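Local coordinates for protein mandelate racemase (Bordetella bronchiseptica, PDB 3OP2) that probably catalyses a magnesium-dependent reaction on a carboxylate substrate, as its relatives in the enolase superfamily do, although its own reaction is not established, at residues A[33-38]-A[306-311]; A[138-143]-A[325-330]; A[169-174]-A[199-204]. One frame throughout, in Å; residues are numbered along the deposited sequence.

Contacts 2 and 3 belong to one barrel sheet, and contact 1 joins that barrel to the N-terminal domain. In contact 2, strand 328-331 pairs with strand 139-146, which closes the barrel. In contact 3, strand 169-173, the other neighbour of 139-146, pairs with 197-201. Along the chain, contact 3 is nested inside the loops closed by contacts 1 and 2, while contacts 1 and 2 interleave. Centres of contacts 2 and 3 lie about 15 Å apart; contact 1 is about 19 Å and 22 Å from them. All three touch the bound 2-oxoglutarate, contact 1 through F306. The ligand probably marks the active site.

Contact 1: A[33-38]-A[306-311]. With AKG (2-oxoglutaric acid), chain D.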
# COMPACT_ATOMS: atom_id res chain seq x y z
N ARG A 33 -11.14 8.43 19.88
CA ARG A 33 -11.56 8.41 18.48
C ARG A 33 -10.80 9.52 17.77
O ARG A 33 -10.72 10.65 18.28
CB ARG A 33 -13.07 8.60 18.35
CG ARG A 33 -13.85 7.74 19.34
CD ARG A 33 -15.27 7.49 18.89
NE ARG A 33 -15.36 6.46 17.86
CZ ARG A 33 -15.48 5.15 18.10
NH1 ARG A 33 -15.53 4.70 19.35
NH2 ARG A 33 -15.56 4.30 17.08
N GLN A 34 -10.23 9.20 16.61
CA GLN A 34 -9.34 10.12 15.92
C GLN A 34 -9.67 10.24 14.43
O GLN A 34 -10.20 9.31 13.82
CB GLN A 34 -7.88 9.72 16.14
CG GLN A 34 -7.47 9.76 17.63
CD GLN A 34 -6.00 9.48 17.89
OE1 GLN A 34 -5.32 8.83 17.10
NE2 GLN A 34 -5.52 9.96 19.02
N MSE A 35 -9.38 11.41 13.87
CA MSE A 35 -9.58 11.64 12.45
C MSE A 35 -8.71 12.81 12.01
O MSE A 35 -8.29 13.63 12.83
CB MSE A 35 -11.05 11.94 12.15
CG MSE A 35 -11.51 13.31 12.67
SE MSE A 35 -13.29 13.84 12.09
CE MSE A 35 -12.94 14.08 10.17
N ILE A 36 -8.44 12.86 10.71
CA ILE A 36 -7.93 14.05 10.06
C ILE A 36 -9.10 14.73 9.38
O ILE A 36 -9.85 14.10 8.64
CB ILE A 36 -6.87 13.72 8.98
CG1 ILE A 36 -5.59 13.16 9.62
CG2 ILE A 36 -6.60 14.94 8.07
CD1 ILE A 36 -4.74 14.16 10.36
N LEU A 37 -9.27 16.02 9.63
CA LEU A 37 -10.17 16.81 8.82
C LEU A 37 -9.34 17.58 7.81
O LEU A 37 -8.66 18.54 8.17
CB LEU A 37 -11.01 17.76 9.68
CG LEU A 37 -12.00 18.67 8.97
CD1 LEU A 37 -13.06 17.88 8.22
CD2 LEU A 37 -12.66 19.60 9.96
N VAL A 38 -9.38 17.13 6.56
CA VAL A 38 -8.68 17.85 5.50
C VAL A 38 -9.44 19.13 5.18
O VAL A 38 -10.67 19.13 5.12
CB VAL A 38 -8.53 16.99 4.22
CG1 VAL A 38 -7.84 17.79 3.10
CG2 VAL A 38 -7.76 15.70 4.52
N PHE A 306 -17.24 3.41 7.95
CA PHE A 306 -16.99 3.54 9.38
C PHE A 306 -15.76 4.38 9.74
O PHE A 306 -14.62 3.91 9.59
CB PHE A 306 -16.80 2.09 9.88
CG PHE A 306 -16.92 1.90 11.38
CD1 PHE A 306 -15.93 2.34 12.24
CD2 PHE A 306 -18.00 1.17 11.90
CE1 PHE A 306 -16.03 2.12 13.62
CE2 PHE A 306 -18.12 0.94 13.28
CZ PHE A 306 -17.13 1.41 14.15
N ASN A 307 -15.98 5.62 10.17
CA ASN A 307 -14.98 6.41 10.95
C ASN A 307 -15.57 7.69 11.52
O ASN A 307 -15.51 7.93 12.73
CB ASN A 307 -13.72 6.77 10.15
CG ASN A 307 -12.56 7.23 11.05
OD1 ASN A 307 -11.94 6.42 11.74
ND2 ASN A 307 -12.27 8.53 11.03
N ASP A 308 -16.14 8.51 10.64
CA ASP A 308 -16.69 9.81 11.02
C ASP A 308 -17.79 10.21 10.04
O ASP A 308 -17.99 9.54 9.01
CB ASP A 308 -15.59 10.87 11.09
CG ASP A 308 -14.78 10.95 9.80
OD1 ASP A 308 -15.30 11.48 8.80
OD2 ASP A 308 -13.62 10.49 9.77
N ILE A 309 -18.47 11.30 10.35
CA ILE A 309 -19.61 11.74 9.53
C ILE A 309 -19.22 12.12 8.09
O ILE A 309 -20.03 12.03 7.16
CB ILE A 309 -20.40 12.88 10.21
CG1 ILE A 309 -21.82 12.97 9.63
CG2 ILE A 309 -19.64 14.21 10.11
CD1 ILE A 309 -22.69 11.73 9.85
N ILE A 310 -17.97 12.52 7.91
CA ILE A 310 -17.51 12.90 6.59
C ILE A 310 -17.27 11.67 5.72
O ILE A 310 -17.68 11.66 4.57
CB ILE A 310 -16.29 13.82 6.67
CG1 ILE A 310 -16.76 15.14 7.28
CG2 ILE A 310 -15.66 14.01 5.28
CD1 ILE A 310 -15.67 16.02 7.74
N THR A 311 -16.65 10.64 6.28
CA THR A 311 -16.46 9.40 5.54
C THR A 311 -17.83 8.80 5.19
O THR A 311 -18.04 8.30 4.08
CB THR A 311 -15.56 8.38 6.29
OG1 THR A 311 -16.21 7.92 7.48
CG2 THR A 311 -14.22 9.01 6.64
C1 AKG D . -16.56 -2.79 9.87
O1 AKG D . -17.00 -1.65 10.13
O2 AKG D . -16.97 -3.45 8.87
C2 AKG D . -15.52 -3.39 10.70
O5 AKG D . -15.09 -4.49 10.39
C3 AKG D . -14.94 -2.67 11.90
C4 AKG D . -15.98 -2.44 12.99
C5 AKG D . -15.36 -2.26 14.37
O3 AKG D . -14.32 -1.56 14.52
O4 AKG D . -15.92 -2.81 15.35
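Selenomethionine M35 and D308 carry much of this contact, with packing in place of hydrogen bonds across it. M35 CB points toward the loop before helix 309-321, and the side chain crosses that of D308 at about a right angle. CG of M35 lies between its backbone N and carbonyl carbon (chi1 70°). A bend at chi3 then brings M35 CE to 3.6 Å from D308 CG. M35 CE also touches the aliphatic end of I310, 4.1 Å from I310 CD1. L37 and I310 meet through their CD1 methyls; the modelled separation there is tighter than normal contact and is doubtful in detail.

The polar bonds hold the loop side together. N307 ND2 donates to D308 OD2 at 2.7 Å, nearly straight at 166° and on the anti side of the carboxylate. D308 is the N-cap of the helix. Its OD1 accepts from T311 N at 3.0 Å, from above the carboxylate plane, and weakly from I310 N. With both oxygens engaged, the carboxylate is fixed in rotation beside the M35 methyl. OD2 has a further partner in S51.

Aromatic and charged groups meet at the other end. R33 NH2 approaches F306 CE1 at 4.1 Å, with guanidinium and ring planes 55° apart. One face of the F306 ring is turned to 2-oxoglutarate, whose C4 lies over it near the rim.

Strand 32-42 is the middle strand of the N-terminal sheet, paired with 5-16 and 48-50. Helix 58-73 packs on I36, and L337 of helix 336-339 touches R33, M35 and D308 beside the barrel helix 309-321.

Contact 2: A[138-143]-A[325-330]; sequences GVRAYA and PAMFEW. With AKG (2-oxoglutaric acid), chain D.
A326 opens the contact by setting its CB against V139 CG1, 3.7 Å away. Its carbonyl O lies close to the R140 chain and accepts a hydrogen bond from a water that R140 NH1 also reaches, though weakly. R140 NE hydrogen-bonds to T168.

Selenomethionine M327 comes next. Its chain runs beside that of R140. The turn at chi3 swings CE over one face of the guanidinium, with M327 CE 3.5 Å from R140 NH1. The turn at chi2 sets SE beside Y142 in an oblique Met-aromatic contact, with SE 4.9 Å from the ring centroid. The M327 carbonyl O faces the edge of the same ring.

F328 begins the paired strand. Its N donates to R140 O at 2.8 Å, and its O accepts from Y142 N. F328 CB packs on V139 CG1, and the phenyl ring continues onto L316 and V319 of helix 309-321.

E329 lies against the Y142 ring. E329 CA makes a CH-pi contact over one face, 3.7 Å from the ring centroid. CB and CG pass the phenol end, with E329 CB 3.2 Å from Y142 OH. The extended chain (chi2 173°) carries the carboxylate into the barrel mouth. There E329 OE2 is 2.7 Å from O1 of 2-oxoglutarate. OE2 also hydrogen-bonds to S144 and forms a salt bridge with K171. K171 NZ also hydrogen-bonds to Y142 OH.

W330 ends the segment, with its N donating to Y142 O at 2.9 Å. W330 CB points to the same face of the sheet as that of F328.

The two strands are parallel, 44° apart in direction. This pairing of the first and last barrel strands closes the modified TIM barrel of the enolase superfamily, with E329 at the ligand site.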
# COMPACT_ATOMS: atom_id res chain seq x y z
N GLY A 138 -34.71 6.90 -0.65
CA GLY A 138 -33.78 6.73 0.45
C GLY A 138 -32.93 5.48 0.29
O GLY A 138 -33.19 4.64 -0.58
N VAL A 139 -31.93 5.36 1.15
CA VAL A 139 -30.93 4.30 1.08
C VAL A 139 -31.08 3.35 2.27
O VAL A 139 -31.04 3.79 3.43
CB VAL A 139 -29.51 4.92 1.07
CG1 VAL A 139 -28.44 3.86 1.29
CG2 VAL A 139 -29.28 5.71 -0.23
N ARG A 140 -31.25 2.06 2.00
CA ARG A 140 -31.38 1.07 3.05
C ARG A 140 -30.10 0.94 3.89
O ARG A 140 -29.02 0.66 3.35
CB ARG A 140 -31.74 -0.30 2.48
CG ARG A 140 -31.74 -1.38 3.55
CD ARG A 140 -31.63 -2.77 2.98
NE ARG A 140 -32.49 -3.66 3.76
CZ ARG A 140 -32.88 -4.86 3.37
NH1 ARG A 140 -32.47 -5.35 2.20
NH2 ARG A 140 -33.66 -5.58 4.17
N ALA A 141 -30.25 1.13 5.20
CA ALA A 141 -29.12 1.10 6.13
C ALA A 141 -29.10 -0.18 6.96
O ALA A 141 -30.14 -0.84 7.15
CB ALA A 141 -29.16 2.33 7.04
N TYR A 142 -27.91 -0.54 7.42
CA TYR A 142 -27.77 -1.59 8.43
C TYR A 142 -27.01 -1.08 9.66
O TYR A 142 -26.17 -0.17 9.56
CB TYR A 142 -27.18 -2.89 7.85
CG TYR A 142 -25.71 -2.87 7.53
CD1 TYR A 142 -24.77 -3.23 8.51
CD2 TYR A 142 -25.25 -2.53 6.26
CE1 TYR A 142 -23.41 -3.23 8.23
CE2 TYR A 142 -23.88 -2.53 5.97
CZ TYR A 142 -22.97 -2.89 6.96
OH TYR A 142 -21.61 -2.89 6.70
N ALA A 143 -27.34 -1.65 10.82
CA ALA A 143 -26.70 -1.32 12.09
C ALA A 143 -25.40 -2.07 12.26
O ALA A 143 -25.38 -3.29 12.26
CB ALA A 143 -27.64 -1.63 13.27
N PRO A 325 -28.24 -2.48 -5.21
CA PRO A 325 -29.18 -2.64 -4.11
C PRO A 325 -28.48 -2.18 -2.81
O PRO A 325 -27.40 -2.66 -2.50
CB PRO A 325 -29.46 -4.15 -4.08
CG PRO A 325 -28.36 -4.79 -4.86
CD PRO A 325 -27.91 -3.77 -5.86
N ALA A 326 -29.09 -1.23 -2.10
CA ALA A 326 -28.41 -0.57 -0.98
C ALA A 326 -28.29 -1.46 0.25
O ALA A 326 -29.23 -2.15 0.60
CB ALA A 326 -29.12 0.72 -0.60
N MSE A 327 -27.12 -1.44 0.88
CA MSE A 327 -26.92 -2.10 2.17
C MSE A 327 -25.86 -1.28 2.89
O MSE A 327 -24.67 -1.67 2.92
CB MSE A 327 -26.49 -3.57 2.00
CG MSE A 327 -26.44 -4.38 3.32
SE MSE A 327 -28.09 -4.37 4.40
CE MSE A 327 -29.15 -5.64 3.39
N PHE A 328 -26.30 -0.14 3.43
CA PHE A 328 -25.41 0.95 3.80
C PHE A 328 -25.05 0.92 5.28
O PHE A 328 -25.92 1.00 6.16
CB PHE A 328 -26.05 2.30 3.43
CG PHE A 328 -25.11 3.49 3.57
CD1 PHE A 328 -24.24 3.84 2.55
CD2 PHE A 328 -25.12 4.27 4.73
CE1 PHE A 328 -23.37 4.94 2.68
CE2 PHE A 328 -24.26 5.37 4.88
CZ PHE A 328 -23.39 5.71 3.85
N GLU A 329 -23.75 0.81 5.54
CA GLU A 329 -23.22 0.67 6.88
C GLU A 329 -23.45 1.92 7.72
O GLU A 329 -22.98 3.02 7.36
CB GLU A 329 -21.73 0.33 6.84
CG GLU A 329 -21.13 0.17 8.22
CD GLU A 329 -19.71 -0.33 8.20
OE1 GLU A 329 -18.92 0.10 7.33
OE2 GLU A 329 -19.38 -1.14 9.08
N TRP A 330 -24.16 1.74 8.83
CA TRP A 330 -24.31 2.80 9.81
C TRP A 330 -23.66 2.42 11.14
O TRP A 330 -24.20 1.61 11.89
CB TRP A 330 -25.78 3.23 10.00
CG TRP A 330 -25.86 4.62 10.59
CD1 TRP A 330 -25.84 4.95 11.91
CD2 TRP A 330 -25.91 5.87 9.87
NE1 TRP A 330 -25.90 6.32 12.07
CE2 TRP A 330 -25.94 6.91 10.83
CE3 TRP A 330 -25.95 6.21 8.51
CZ2 TRP A 330 -26.00 8.27 10.47
CZ3 TRP A 330 -26.01 7.57 8.15
CH2 TRP A 330 -26.04 8.58 9.13
C1 AKG D . -16.56 -2.79 9.87
O1 AKG D . -17.00 -1.65 10.13
O2 AKG D . -16.97 -3.45 8.87
C2 AKG D . -15.52 -3.39 10.70
O5 AKG D . -15.09 -4.49 10.39
C3 AKG D . -14.94 -2.67 11.90
C4 AKG D . -15.98 -2.44 12.99
C5 AKG D . -15.36 -2.26 14.37
O3 AKG D . -14.32 -1.56 14.52
O4 AKG D . -15.92 -2.81 15.35
O HOH W 1 -30.18 -4.87 -0.31

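Contact 3: A[169-174]-A[199-204]. With MG (magnesium ion), chain C; AKG (2-oxoglutaric acid), chain D.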
# COMPACT_ATOMS: atom_id res chain seq x y z
N ALA A 169 -31.99 -4.34 8.91
CA ALA A 169 -30.78 -5.13 8.76
C ALA A 169 -29.73 -4.75 9.79
O ALA A 169 -29.62 -3.57 10.15
CB ALA A 169 -30.20 -4.96 7.33
N ALA A 170 -28.95 -5.74 10.22
CA ALA A 170 -27.84 -5.53 11.15
C ALA A 170 -26.68 -6.50 10.90
O ALA A 170 -26.88 -7.59 10.37
CB ALA A 170 -28.33 -5.64 12.59
N LYS A 171 -25.47 -6.10 11.30
CA LYS A 171 -24.28 -6.93 11.14
C LYS A 171 -23.74 -7.47 12.47
O LYS A 171 -23.61 -6.73 13.46
CB LYS A 171 -23.19 -6.15 10.39
CG LYS A 171 -21.99 -6.98 9.93
CD LYS A 171 -21.23 -6.22 8.85
CE LYS A 171 -20.31 -5.17 9.45
NZ LYS A 171 -19.66 -4.32 8.42
N LEU A 172 -23.43 -8.77 12.47
CA LEU A 172 -22.85 -9.45 13.63
C LEU A 172 -21.39 -9.86 13.38
O LEU A 172 -21.05 -10.43 12.34
CB LEU A 172 -23.69 -10.68 13.98
CG LEU A 172 -23.15 -11.71 14.98
CD1 LEU A 172 -23.40 -11.28 16.42
CD2 LEU A 172 -23.81 -13.05 14.74
N LYS A 173 -20.53 -9.58 14.35
CA LYS A 173 -19.16 -10.08 14.35
C LYS A 173 -19.16 -11.57 14.67
O LYS A 173 -19.89 -12.03 15.54
CB LYS A 173 -18.28 -9.30 15.33
CG LYS A 173 -17.81 -7.96 14.78
CD LYS A 173 -16.98 -7.19 15.80
CE LYS A 173 -16.24 -6.04 15.14
NZ LYS A 173 -17.16 -5.09 14.45
N VAL A 174 -18.34 -12.31 13.92
CA VAL A 174 -18.24 -13.77 14.04
C VAL A 174 -16.79 -14.18 13.84
O VAL A 174 -15.94 -13.35 13.54
CB VAL A 174 -19.13 -14.51 12.99
CG1 VAL A 174 -20.62 -14.15 13.12
CG2 VAL A 174 -18.62 -14.27 11.56
N LEU A 199 -26.36 -9.76 8.53
CA LEU A 199 -25.04 -9.75 7.92
C LEU A 199 -24.05 -10.25 8.96
O LEU A 199 -24.31 -10.20 10.17
CB LEU A 199 -24.67 -8.33 7.49
CG LEU A 199 -25.41 -7.65 6.35
CD1 LEU A 199 -26.92 -7.68 6.54
CD2 LEU A 199 -24.93 -6.22 6.24
N VAL A 200 -22.89 -10.71 8.49
CA VAL A 200 -21.89 -11.29 9.36
C VAL A 200 -20.51 -10.79 8.93
O VAL A 200 -20.29 -10.60 7.74
CB VAL A 200 -22.05 -12.83 9.29
CG1 VAL A 200 -20.75 -13.57 9.07
CG2 VAL A 200 -22.88 -13.33 10.44
N ASP A 201 -19.61 -10.53 9.88
CA ASP A 201 -18.26 -9.99 9.59
C ASP A 201 -17.22 -10.79 10.38
O ASP A 201 -17.26 -10.81 11.62
CB ASP A 201 -18.18 -8.49 9.96
CG ASP A 201 -16.92 -7.79 9.44
OD1 ASP A 201 -15.85 -8.43 9.24
OD2 ASP A 201 -16.98 -6.55 9.24
N ALA A 202 -16.30 -11.44 9.67
CA ALA A 202 -15.31 -12.31 10.35
C ALA A 202 -13.98 -11.61 10.60
O ALA A 202 -13.12 -12.15 11.28
CB ALA A 202 -15.11 -13.61 9.58
N ASN A 203 -13.82 -10.42 10.03
CA ASN A 203 -12.62 -9.61 10.20
C ASN A 203 -11.34 -10.38 9.87
O ASN A 203 -10.33 -10.22 10.57
CB ASN A 203 -12.58 -8.98 11.61
CG ASN A 203 -13.70 -7.97 11.83
OD1 ASN A 203 -14.70 -8.26 12.48
ND2 ASN A 203 -13.54 -6.79 11.24
N GLN A 204 -11.38 -11.19 8.81
CA GLN A 204 -10.23 -11.95 8.32
C GLN A 204 -9.73 -13.01 9.31
O GLN A 204 -8.58 -13.45 9.20
CB GLN A 204 -9.05 -11.02 7.97
CG GLN A 204 -9.37 -9.80 7.12
CD GLN A 204 -8.11 -9.04 6.74
OE1 GLN A 204 -7.30 -9.51 5.93
NE2 GLN A 204 -7.92 -7.86 7.32
MG MG C . -15.86 -5.11 8.14
C1 AKG D . -16.56 -2.79 9.87
O1 AKG D . -17.00 -1.65 10.13
O2 AKG D . -16.97 -3.45 8.87
C2 AKG D . -15.52 -3.39 10.70
O5 AKG D . -15.09 -4.49 10.39
C3 AKG D . -14.94 -2.67 11.90
C4 AKG D . -15.98 -2.44 12.99
C5 AKG D . -15.36 -2.26 14.37
O3 AKG D . -14.32 -1.56 14.52
O4 AKG D . -15.92 -2.81 15.35
O HOH W 2 -14.40 -6.66 8.05
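K171, K173, D201 and N203 bring this strand pair to the ligand. D201 OD2 binds the magnesium ion at 2.1 Å. Oxygens O2 and O5 of 2-oxoglutarate and a water join it, and E227 and E254 complete the six ligands. The other oxygen, D201 OD1, accepts from N203 N in an Asx turn and from the same water. Both oxygens are therefore held, which fixes the carboxylate toward the metal.

The lysines grip the ligand by hydrogen bonds. K171 NZ reaches AKG O2 at 2.9 Å, the chain bending at chi3 (81°) past D201 CB; E227 forms a salt bridge with K171 NZ. K173 NZ reaches AKG O4, on the other carboxylate, at 2.7 Å. A turn at the end of its chain (chi4 58°) sets that amine in place, and S145 is a further partner. N203 ND2 donates to AKG O5 at 2.9 Å, while its OD1 lies beside K173 CE and accepts from R176. The K-x-K pattern is as in relatives of the mandelate racemase group.

Backbone bonds hold the strands parallel. L199 N donates to A170 O, L172 N to L199 O, D201 N to L172 O and V174 N to D201 O, all between 2.8 and 3.0 Å.

On the face of L172 and V200, away from the lysines, V200 CG1 meets CG2 of loop residue V174 at a tight 3.4 Å.

The two strands and the intervening helix 178-192 form a beta-alpha-beta unit. That helix covers L172 and V200 on the outside. Strand 139-146 flanks 169-173, and strand 225-227 flanks 197-201.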